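Side-chain contacts in butyryl-CoA dehydrogenase (Marinomonas mediterranea, PDB 6CXT), which is a flavoprotein of the acyl-CoA dehydrogenase family that binds flavin-adenine dinucleotide: residues B[141-145]-B[146-150]; B[39-43]-B[44-48]; B[50-53]-B[54-57]; B[94-97]-B[98-101]. All coordinates share one frame; numbering follows the deposited sequence.

Contact 1: B[141-145]-B[146-150]; sequences AQKEG and DYYVL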
loop_
_atom_site.group_PDB
_atom_site.type_symbol
_atom_site.label_atom_id
_atom_site.label_comp_id
_atom_site.label_asym_id
_atom_site.label_seq_id
_atom_site.Cartn_x
_atom_site.Cartn_y
_atom_site.Cartn_z
ATOM N N ALA B 141 4.496 -26.579 -35.993
ATOM C CA ALA B 141 3.595 -26.975 -37.040
ATOM C C ALA B 141 4.440 -27.128 -38.320
ATOM O O ALA B 141 5.066 -26.171 -38.729
ATOM C CB ALA B 141 2.497 -25.956 -37.241
ATOM N N GLN B 142 4.439 -28.321 -38.921
ATOM C CA GLN B 142 5.206 -28.604 -40.157
ATOM C C GLN B 142 4.232 -28.707 -41.358
ATOM O O GLN B 142 3.212 -29.420 -41.299
ATOM C CB GLN B 142 6.013 -29.884 -39.974
ATOM C CG GLN B 142 6.978 -30.229 -41.110
ATOM C CD GLN B 142 8.195 -29.294 -41.201
ATOM O OE1 GLN B 142 8.068 -28.065 -41.331
ATOM N NE2 GLN B 142 9.383 -29.882 -41.145
ATOM N N LYS B 143 4.498 -27.928 -42.409
ATOM C CA LYS B 143 3.710 -27.970 -43.647
ATOM C C LYS B 143 4.014 -29.298 -44.348
ATOM O O LYS B 143 5.176 -29.728 -44.377
ATOM C CB LYS B 143 4.104 -26.828 -44.574
ATOM C CG LYS B 143 3.085 -26.534 -45.657
ATOM C CD LYS B 143 3.437 -25.246 -46.387
ATOM C CE LYS B 143 2.459 -24.921 -47.509
ATOM N NZ LYS B 143 1.103 -24.560 -46.980
ATOM N N GLU B 144 2.963 -29.961 -44.824
ATOM C CA GLU B 144 3.090 -31.173 -45.649
ATOM C C GLU B 144 1.975 -31.114 -46.646
ATOM O O GLU B 144 0.818 -31.431 -46.338
ATOM C CB GLU B 144 3.030 -32.440 -44.807
ATOM C CG GLU B 144 4.429 -32.933 -44.462
ATOM C CD GLU B 144 4.478 -33.830 -43.234
ATOM O OE1 GLU B 144 3.663 -34.776 -43.119
ATOM O OE2 GLU B 144 5.355 -33.594 -42.381
ATOM N N GLY B 145 2.309 -30.618 -47.830
ATOM C CA GLY B 145 1.310 -30.439 -48.874
ATOM C C GLY B 145 0.250 -29.473 -48.436
ATOM O O GLY B 145 0.567 -28.352 -48.077
ATOM N N ASP B 146 -1.007 -29.908 -48.478
ATOM C CA ASP B 146 -2.148 -29.076 -48.082
ATOM C C ASP B 146 -2.472 -29.147 -46.560
ATOM O O ASP B 146 -3.562 -28.760 -46.143
ATOM C CB ASP B 146 -3.400 -29.511 -48.848
ATOM C CG ASP B 146 -3.500 -28.898 -50.253
ATOM O OD1 ASP B 146 -2.560 -28.212 -50.715
ATOM O OD2 ASP B 146 -4.547 -29.121 -50.888
ATOM N N TYR B 147 -1.553 -29.679 -45.771
ATOM C CA TYR B 147 -1.846 -30.004 -44.349
ATOM C C TYR B 147 -0.717 -29.511 -43.493
ATOM O O TYR B 147 0.400 -29.287 -43.975
ATOM C CB TYR B 147 -2.047 -31.526 -44.120
ATOM C CG TYR B 147 -3.247 -32.061 -44.833
ATOM C CD1 TYR B 147 -3.175 -32.472 -46.203
ATOM C CD2 TYR B 147 -4.479 -32.147 -44.171
ATOM C CE1 TYR B 147 -4.314 -32.929 -46.866
ATOM C CE2 TYR B 147 -5.615 -32.609 -44.827
ATOM C CZ TYR B 147 -5.526 -32.999 -46.168
ATOM O OH TYR B 147 -6.668 -33.454 -46.748
ATOM N N TYR B 148 -1.007 -29.344 -42.200
ATOM C CA TYR B 148 0.039 -29.077 -41.238
ATOM C C TYR B 148 0.018 -30.157 -40.224
ATOM O O TYR B 148 -1.038 -30.657 -39.940
ATOM C CB TYR B 148 -0.223 -27.750 -40.543
ATOM C CG TYR B 148 0.201 -26.556 -41.335
ATOM C CD1 TYR B 148 1.515 -26.086 -41.265
ATOM C CD2 TYR B 148 -0.716 -25.887 -42.138
ATOM C CE1 TYR B 148 1.911 -24.960 -41.989
ATOM C CE2 TYR B 148 -0.347 -24.751 -42.848
ATOM C CZ TYR B 148 0.959 -24.300 -42.782
ATOM O OH TYR B 148 1.307 -23.180 -43.514
ATOM N N VAL B 149 1.189 -30.549 -39.752
ATOM C CA VAL B 149 1.310 -31.518 -38.692
ATOM C C VAL B 149 1.756 -30.743 -37.438
ATOM O O VAL B 149 2.850 -30.126 -37.419
ATOM C CB VAL B 149 2.324 -32.609 -39.085
ATOM C CG1 VAL B 149 2.592 -33.618 -37.973
ATOM C CG2 VAL B 149 1.815 -33.334 -40.353
ATOM N N LEU B 150 0.945 -30.863 -36.381
ATOM C CA LEU B 150 1.145 -30.100 -35.128
ATOM C C LEU B 150 1.631 -31.040 -34.053
ATOM O O LEU B 150 1.101 -32.165 -33.887
ATOM C CB LEU B 150 -0.151 -29.415 -34.712
ATOM C CG LEU B 150 -0.394 -27.997 -35.230
ATOM C CD1 LEU B 150 -0.693 -27.914 -36.737
ATOM C CD2 LEU B 150 -1.510 -27.333 -34.430
#

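Contact 2: B[39-43]-B[44-48]; sequences NALGD and FGYFG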
loop_
_atom_site.group_PDB
_atom_site.type_symbol
_atom_site.label_atom_id
_atom_site.label_comp_id
_atom_site.label_asym_id
_atom_site.label_seq_id
_atom_site.Cartn_x
_atom_site.Cartn_y
_atom_site.Cartn_z
ATOM N N ASN B 39 -25.500 -23.462 -21.610
ATOM C CA ASN B 39 -26.508 -23.366 -22.679
ATOM C C ASN B 39 -27.506 -22.224 -22.425
ATOM O O ASN B 39 -27.894 -21.525 -23.363
ATOM C CB ASN B 39 -27.249 -24.726 -22.893
ATOM C CG ASN B 39 -26.311 -25.824 -23.386
ATOM O OD1 ASN B 39 -25.274 -25.543 -23.984
ATOM N ND2 ASN B 39 -26.666 -27.081 -23.119
ATOM N N ALA B 40 -27.851 -21.989 -21.154
ATOM C CA ALA B 40 -28.706 -20.848 -20.822
ATOM C C ALA B 40 -28.068 -19.504 -21.185
ATOM O O ALA B 40 -28.732 -18.608 -21.757
ATOM C CB ALA B 40 -29.171 -20.893 -19.380
ATOM N N LEU B 41 -26.772 -19.370 -20.888
ATOM C CA LEU B 41 -26.023 -18.190 -21.338
ATOM C C LEU B 41 -25.996 -18.095 -22.876
ATOM O O LEU B 41 -26.112 -17.013 -23.418
ATOM C CB LEU B 41 -24.557 -18.243 -20.821
ATOM C CG LEU B 41 -24.432 -17.822 -19.346
ATOM C CD1 LEU B 41 -23.127 -18.346 -18.751
ATOM C CD2 LEU B 41 -24.538 -16.288 -19.209
ATOM N N GLY B 42 -25.846 -19.240 -23.551
ATOM C CA GLY B 42 -25.977 -19.328 -25.011
ATOM C C GLY B 42 -27.300 -18.771 -25.505
ATOM O O GLY B 42 -27.315 -17.894 -26.379
ATOM N N ASP B 43 -28.400 -19.269 -24.952
ATOM C CA ASP B 43 -29.729 -18.717 -25.278
ATOM C C ASP B 43 -29.909 -17.232 -24.955
ATOM O O ASP B 43 -30.553 -16.518 -25.688
ATOM C CB ASP B 43 -30.815 -19.501 -24.547
ATOM C CG ASP B 43 -30.811 -20.968 -24.917
ATOM O OD1 ASP B 43 -30.193 -21.336 -25.925
ATOM O OD2 ASP B 43 -31.410 -21.767 -24.183
ATOM N N PHE B 44 -29.343 -16.761 -23.845
ATOM C CA PHE B 44 -29.374 -15.333 -23.536
ATOM C C PHE B 44 -28.667 -14.503 -24.621
ATOM O O PHE B 44 -29.048 -13.377 -24.868
ATOM C CB PHE B 44 -28.787 -15.083 -22.117
ATOM C CG PHE B 44 -28.546 -13.634 -21.781
ATOM C CD1 PHE B 44 -29.565 -12.854 -21.224
ATOM C CD2 PHE B 44 -27.300 -13.051 -22.017
ATOM C CE1 PHE B 44 -29.341 -11.502 -20.897
ATOM C CE2 PHE B 44 -27.077 -11.695 -21.711
ATOM C CZ PHE B 44 -28.106 -10.930 -21.132
ATOM N N GLY B 45 -27.636 -15.057 -25.244
ATOM C CA GLY B 45 -26.892 -14.371 -26.289
ATOM C C GLY B 45 -25.459 -14.018 -25.912
ATOM O O GLY B 45 -24.805 -13.314 -26.671
ATOM N N TYR B 46 -24.970 -14.502 -24.754
ATOM C CA TYR B 46 -23.580 -14.194 -24.225
ATOM C C TYR B 46 -22.474 -14.485 -25.218
ATOM O O TYR B 46 -21.500 -13.737 -25.318
ATOM C CB TYR B 46 -23.332 -15.040 -22.958
ATOM C CG TYR B 46 -22.049 -14.785 -22.169
ATOM C CD1 TYR B 46 -21.623 -13.482 -21.902
ATOM C CD2 TYR B 46 -21.296 -15.845 -21.638
ATOM C CE1 TYR B 46 -20.485 -13.246 -21.151
ATOM C CE2 TYR B 46 -20.131 -15.624 -20.858
ATOM C CZ TYR B 46 -19.730 -14.323 -20.639
ATOM O OH TYR B 46 -18.612 -14.027 -19.897
ATOM N N PHE B 47 -22.579 -15.603 -25.951
ATOM C CA PHE B 47 -21.474 -15.960 -26.829
ATOM C C PHE B 47 -21.590 -15.295 -28.184
ATOM O O PHE B 47 -20.648 -15.326 -28.967
ATOM C CB PHE B 47 -21.383 -17.477 -27.037
ATOM C CG PHE B 47 -21.459 -18.255 -25.769
ATOM C CD1 PHE B 47 -20.493 -18.085 -24.770
ATOM C CD2 PHE B 47 -22.489 -19.151 -25.561
ATOM C CE1 PHE B 47 -20.582 -18.797 -23.612
ATOM C CE2 PHE B 47 -22.564 -19.872 -24.395
ATOM C CZ PHE B 47 -21.612 -19.675 -23.409
ATOM N N GLY B 48 -22.740 -14.702 -28.458
ATOM C CA GLY B 48 -22.934 -14.026 -29.724
ATOM C C GLY B 48 -22.868 -12.523 -29.665
ATOM O O GLY B 48 -23.061 -11.885 -30.685
HETATM O O HOH W 1 -24.939 -16.877 -27.279
#

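Contact 3: B[50-53]-B[54-57]; sequences PIPE and KYAK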
loop_
_atom_site.group_PDB
_atom_site.type_symbol
_atom_site.label_atom_id
_atom_site.label_comp_id
_atom_site.label_asym_id
_atom_site.label_seq_id
_atom_site.Cartn_x
_atom_site.Cartn_y
_atom_site.Cartn_z
ATOM N N PRO B 50 -20.592 -10.045 -29.720
ATOM C CA PRO B 50 -19.863 -9.278 -30.710
ATOM C C PRO B 50 -19.813 -9.944 -32.113
ATOM O O PRO B 50 -18.959 -9.569 -32.908
ATOM C CB PRO B 50 -18.439 -9.277 -30.144
ATOM C CG PRO B 50 -18.324 -10.603 -29.425
ATOM C CD PRO B 50 -19.726 -11.060 -29.098
ATOM N N ILE B 51 -20.629 -10.964 -32.361
ATOM C CA ILE B 51 -20.567 -11.694 -33.666
ATOM C C ILE B 51 -21.613 -11.043 -34.589
ATOM O O ILE B 51 -22.765 -10.882 -34.194
ATOM C CB ILE B 51 -20.774 -13.232 -33.533
ATOM C CG1 ILE B 51 -19.873 -13.802 -32.426
ATOM C CG2 ILE B 51 -20.517 -13.967 -34.861
ATOM C CD1 ILE B 51 -18.385 -13.611 -32.623
ATOM N N PRO B 52 -21.187 -10.610 -35.792
ATOM C CA PRO B 52 -22.117 -10.075 -36.803
ATOM C C PRO B 52 -23.160 -11.113 -37.227
ATOM O O PRO B 52 -22.840 -12.309 -37.339
ATOM C CB PRO B 52 -21.189 -9.754 -37.981
ATOM C CG PRO B 52 -19.845 -9.552 -37.372
ATOM C CD PRO B 52 -19.796 -10.589 -36.283
ATOM N N GLU B 53 -24.386 -10.660 -37.455
ATOM C CA GLU B 53 -25.442 -11.506 -38.031
ATOM C C GLU B 53 -25.012 -12.242 -39.315
ATOM O O GLU B 53 -25.417 -13.377 -39.536
ATOM C CB GLU B 53 -26.713 -10.696 -38.279
ATOM C CG GLU B 53 -27.944 -11.586 -38.381
ATOM C CD GLU B 53 -29.256 -10.831 -38.292
ATOM O OE1 GLU B 53 -29.273 -9.652 -37.865
ATOM O OE2 GLU B 53 -30.288 -11.436 -38.652
ATOM N N LYS B 54 -24.181 -11.598 -40.132
ATOM C CA LYS B 54 -23.588 -12.198 -41.334
ATOM C C LYS B 54 -23.022 -13.603 -41.078
ATOM O O LYS B 54 -23.022 -14.470 -41.977
ATOM C CB LYS B 54 -22.476 -11.281 -41.853
ATOM C CG LYS B 54 -21.953 -11.596 -43.248
ATOM C CD LYS B 54 -20.644 -10.863 -43.517
ATOM C CE LYS B 54 -20.243 -10.833 -44.995
ATOM N NZ LYS B 54 -20.271 -12.150 -45.697
ATOM N N TYR B 55 -22.530 -13.834 -39.858
ATOM C CA TYR B 55 -21.885 -15.120 -39.546
ATOM C C TYR B 55 -22.626 -16.022 -38.592
ATOM O O TYR B 55 -22.278 -17.183 -38.505
ATOM C CB TYR B 55 -20.437 -14.949 -39.102
ATOM C CG TYR B 55 -19.589 -14.291 -40.136
ATOM C CD1 TYR B 55 -19.186 -14.976 -41.298
ATOM C CD2 TYR B 55 -19.200 -12.966 -39.977
ATOM C CE1 TYR B 55 -18.393 -14.347 -42.258
ATOM C CE2 TYR B 55 -18.415 -12.332 -40.916
ATOM C CZ TYR B 55 -18.028 -13.016 -42.061
ATOM O OH TYR B 55 -17.235 -12.347 -42.960
ATOM N N ALA B 56 -23.643 -15.508 -37.902
ATOM C CA ALA B 56 -24.409 -16.309 -36.967
ATOM C C ALA B 56 -25.773 -15.698 -36.822
ATOM O O ALA B 56 -25.891 -14.493 -36.561
ATOM C CB ALA B 56 -23.698 -16.354 -35.612
ATOM N N LYS B 57 -26.799 -16.540 -36.952
ATOM C CA LYS B 57 -28.167 -16.087 -37.194
ATOM C C LYS B 57 -28.712 -15.156 -36.113
ATOM O O LYS B 57 -29.411 -14.174 -36.425
ATOM C CB LYS B 57 -29.124 -17.265 -37.469
ATOM C CG LYS B 57 -29.589 -18.019 -36.238
ATOM C CD LYS B 57 -30.902 -18.766 -36.439
ATOM C CE LYS B 57 -30.682 -20.274 -36.501
ATOM N NZ LYS B 57 -31.816 -20.988 -35.837
#

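Contact 4: B[94-97]-B[98-101]; sequences CSMP and ILEH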
loop_
_atom_site.group_PDB
_atom_site.type_symbol
_atom_site.label_atom_id
_atom_site.label_comp_id
_atom_site.label_asym_id
_atom_site.label_seq_id
_atom_site.Cartn_x
_atom_site.Cartn_y
_atom_site.Cartn_z
ATOM N N CYS B 94 -11.130 -16.852 -28.798
ATOM C CA CYS B 94 -11.329 -17.880 -29.840
ATOM C C CYS B 94 -12.246 -17.393 -30.954
ATOM O O CYS B 94 -11.785 -17.324 -32.127
ATOM C CB CYS B 94 -11.827 -19.201 -29.239
ATOM S SG CYS B 94 -10.737 -19.850 -27.942
ATOM N N SER B 95 -13.505 -17.081 -30.634
ATOM C CA SER B 95 -14.433 -16.560 -31.647
ATOM C C SER B 95 -13.937 -15.279 -32.322
ATOM O O SER B 95 -14.085 -15.133 -33.535
ATOM C CB SER B 95 -15.854 -16.344 -31.127
ATOM O OG SER B 95 -16.342 -17.538 -30.524
ATOM N N MET B 96 -13.342 -14.352 -31.566
ATOM C CA MET B 96 -12.888 -13.118 -32.208
ATOM C C MET B 96 -11.696 -13.283 -33.199
ATOM O O MET B 96 -11.759 -12.739 -34.309
ATOM C CB MET B 96 -12.653 -11.994 -31.159
ATOM C CG MET B 96 -13.935 -11.582 -30.450
ATOM S SD MET B 96 -15.343 -11.110 -31.498
ATOM C CE MET B 96 -14.668 -9.620 -32.239
ATOM N N PRO B 97 -10.634 -14.039 -32.847
ATOM C CA PRO B 97 -9.622 -14.222 -33.872
ATOM C C PRO B 97 -10.133 -14.999 -35.108
ATOM O O PRO B 97 -9.614 -14.795 -36.218
ATOM C CB PRO B 97 -8.536 -15.048 -33.210
ATOM C CG PRO B 97 -8.964 -15.264 -31.826
ATOM C CD PRO B 97 -10.159 -14.456 -31.515
ATOM N N ILE B 98 -11.105 -15.880 -34.898
ATOM C CA ILE B 98 -11.725 -16.590 -36.003
ATOM C C ILE B 98 -12.430 -15.571 -36.881
ATOM O O ILE B 98 -12.211 -15.576 -38.100
ATOM C CB ILE B 98 -12.689 -17.697 -35.521
ATOM C CG1 ILE B 98 -11.848 -18.866 -35.010
ATOM C CG2 ILE B 98 -13.671 -18.143 -36.641
ATOM C CD1 ILE B 98 -12.632 -19.881 -34.180
ATOM N N LEU B 99 -13.295 -14.747 -36.269
ATOM C CA LEU B 99 -13.959 -13.654 -36.955
ATOM C C LEU B 99 -12.968 -12.743 -37.693
ATOM O O LEU B 99 -13.201 -12.415 -38.862
ATOM C CB LEU B 99 -14.863 -12.833 -36.022
ATOM C CG LEU B 99 -15.641 -11.653 -36.627
ATOM C CD1 LEU B 99 -16.690 -12.131 -37.658
ATOM C CD2 LEU B 99 -16.338 -10.857 -35.541
ATOM N N GLU B 100 -11.858 -12.377 -37.059
ATOM C CA GLU B 100 -10.930 -11.407 -37.642
ATOM C C GLU B 100 -9.931 -11.937 -38.656
ATOM O O GLU B 100 -9.429 -11.160 -39.470
ATOM C CB GLU B 100 -10.212 -10.610 -36.542
ATOM C CG GLU B 100 -11.243 -9.944 -35.639
ATOM C CD GLU B 100 -10.641 -8.971 -34.660
ATOM O OE1 GLU B 100 -9.503 -9.187 -34.171
ATOM O OE2 GLU B 100 -11.345 -7.978 -34.406
ATOM N N HIS B 101 -9.634 -13.230 -38.612
ATOM C CA HIS B 101 -8.514 -13.812 -39.372
ATOM C C HIS B 101 -8.795 -15.131 -40.044
ATOM O O HIS B 101 -7.897 -15.693 -40.687
ATOM C CB HIS B 101 -7.300 -13.992 -38.492
ATOM C CG HIS B 101 -6.821 -12.713 -37.897
ATOM N ND1 HIS B 101 -6.082 -11.790 -38.610
ATOM C CD2 HIS B 101 -7.029 -12.172 -36.672
ATOM C CE1 HIS B 101 -5.840 -10.744 -37.841
ATOM N NE2 HIS B 101 -6.399 -10.954 -36.659
#

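Contact 1: B[141-145]-B[146-150]
Gln142 O takes a hydrogen bond from Val149 N on the neighbouring strand at 2.8 Å, nearly straight at 163°, and Tyr148 CA lies 3.2 Å from the same oxygen in a supporting CA-H...O contact. Gln142 N returns the bond to Val149 O, also at 2.8 Å. Two residues nearer the tip, Glu144 N gives its hydrogen to Tyr147 O, while the reverse bond, Tyr147 N to Glu144 O, is more bent and comes from above the carbonyl plane. This is a beta hairpin of the middle domain, closed by a type II' turn from Glu144 to Tyr147 with Gly145 at positive phi. Strand 147-158 runs on beside strand 209-220. On the side with Ala141 and Leu150, the Tyr148 ring has Lys143 CG over one face; the lysine chain runs out across the ring until NZ is 3.7 Å from Tyr148 OH. Phe184 meets the Tyr148 ring edge-to-face. Deeper on that side, Ala141 CB touches Leu150 CD1 at 3.8 Å. The other side carries Gln142, Glu144, Tyr147 and Val149. There Val149 CG2, set anti to its carbonyl carbon, lies 3.6 Å from Glu144 OE1, the two side chains crossing at an angle.

Contact 2: B[39-43]-B[44-48]
Leu41 O takes two backbone N-H groups, from Gly45 and Tyr46, each 3.1 Å away from that oxygen and arriving from opposite faces of the carbonyl plane. The Tyr46 bond, at 152°, is the straighter of the two. Gly45 N also leans towards Gly42 O, but that bond is weak, at 127°. Together, Tyr46 N to Leu41 O and Gly45 N to Gly42 O make a Schellman motif, with Gly45 as the C-prime residue; its phi of 113° turns the chain off the end of helix 35-44. One residue earlier, Phe44 N keeps an ordinary helical bond to Ala40 O at 2.9 Å.

A water takes care of two more groups. It donates to Gly42 O at 2.7 Å and accepts from Phe47 N at 3.0 Å, tying the last helical turn to the chain beyond it. Gly48 N in turn donates to Gly45 O.

Leu41 and Tyr46 lie alongside each other, pointing the same way, with their CB atoms 4.0 Å apart; Tyr46 OH bonds to Leu84 O on helix 81-101. Phe47 lays CE2 against the Gly42 backbone, 3.4 Å from Gly42 N, and Trp38 stacks on the same ring. The chemistry is consistent with a well-defined helix end: Leu41 O and Gly42 O are served by Gly45 N, Tyr46 N and the water, Phe47 N gives its hydrogen to that water, and the aromatic packing probably helps set the direction of the outgoing chain.

Contact 3: B[50-53]-B[54-57]
Pro52 CB meets the Tyr55 ring obliquely, 4.3 Å from Tyr55 CD2. Over the centre of one ring face sits CG of the adjacent Lys54, 4.2 Å above the plane. Both contacts belong to a beta turn from Pro52 to Tyr55, of the type I/III class with helix-like backbone angles at Glu53 and Lys54, in the loop that joins helix 35-44 to helix 64-77 of the acyl-CoA dehydrogenase N-terminal domain. Tyr55 CG stands anti to the carbonyl carbon (chi1 -60°), which swings the ring back to the proline side of the turn. Beyond the turn the tyrosine is anchored to helix 104-114: its OH is hydrogen-bonded to Glu104 OE1 and Lys107 NZ, and its ring meets that of His108.

The turn is closed by Tyr55 N donating to Pro52 O at 3.0 Å. The N-H points well at the oxygen, at 159°, but the donor stands above the carbonyl plane. Ala56 N is shared between two acceptors, Pro52 O and Glu53 O, and both of those bonds are weak. Ala56 O, in turn, lies 3.4 Å from Glu53 CA in a CA-H...O contact.

On the buried side, Ile51 directs its CG2 branch at Ala56 CB, 4.0 Å off, so the two residues flanking the turn touch through methyl groups. Tyr55 CB comes near the same branch. On the exposed side Glu53 runs out extended past the end of the turn, bringing CG to 3.6 Å from Lys57 O.

Contact 4: B[94-97]-B[98-101]
Leu99 N donates to Ser95 O at 2.9 Å, almost straight at 173°, and Ile98 N reaches Cys94 O at 3.2 Å. These backbone bonds belong to the i to i+4 ladder of helix 81-101, in the N-terminal domain of the acyl-CoA dehydrogenase fold. Glu100 N to Met96 O, at 2.8 Å, continues it. His101 N to Pro97 O is weak, bent to 127°. The helix is kinked at Pro97, whose ring nitrogen has no hydrogen to give to the turn before; its own carbonyl still accepts.

Apolar contact is carried by Met96 and Leu99, which run alongside each other and point the same way. The methionine chain folds at chi2 and chi3, and this brings its methyl CE to 3.9 Å from Leu99 CD2. Outside the helix, Pro50 and Trp241 also touch Met96, while Leu111 and Tyr55 pack on Leu99.

Side chains resting on backbone carbonyls make the third group. Ile98 lays its longer branch back along the helix, CG1 anti to the carbonyl carbon (chi1 -75°), and CD1 comes to 3.4 Å from Cys94 O. Glu100 CG lies still closer to Met96 O, at 3.1 Å, before the chain extends outward; its OE2 makes a weak bond to Trp241 NE1. The His101 ring turns an edge to Pro97 O, near the ring plane, with CD2 3.7 Å from that oxygen.

In the fold
Along the chain the order is contact 2, contact 3, contact 4, contact 1. The first three lie in the N-terminal domain. Contact 2 ends helix 35-44, and the loop that leaves it leads directly into contact 3, about 13 Å away between centres. Contact 4, on helix 81-101, is about 12 Å from contact 3 and touches it: Pro50, Pro52 and Tyr55 pack on Met96 and Leu99, seating the loop on the helix. The side chain of Cys94 is about 7 Å from both FAD and FK4, which puts the start of contact 4 near the ligands. Contact 1 stands apart, a hairpin of the middle domain about 21 Å from contact 4, centre to centre.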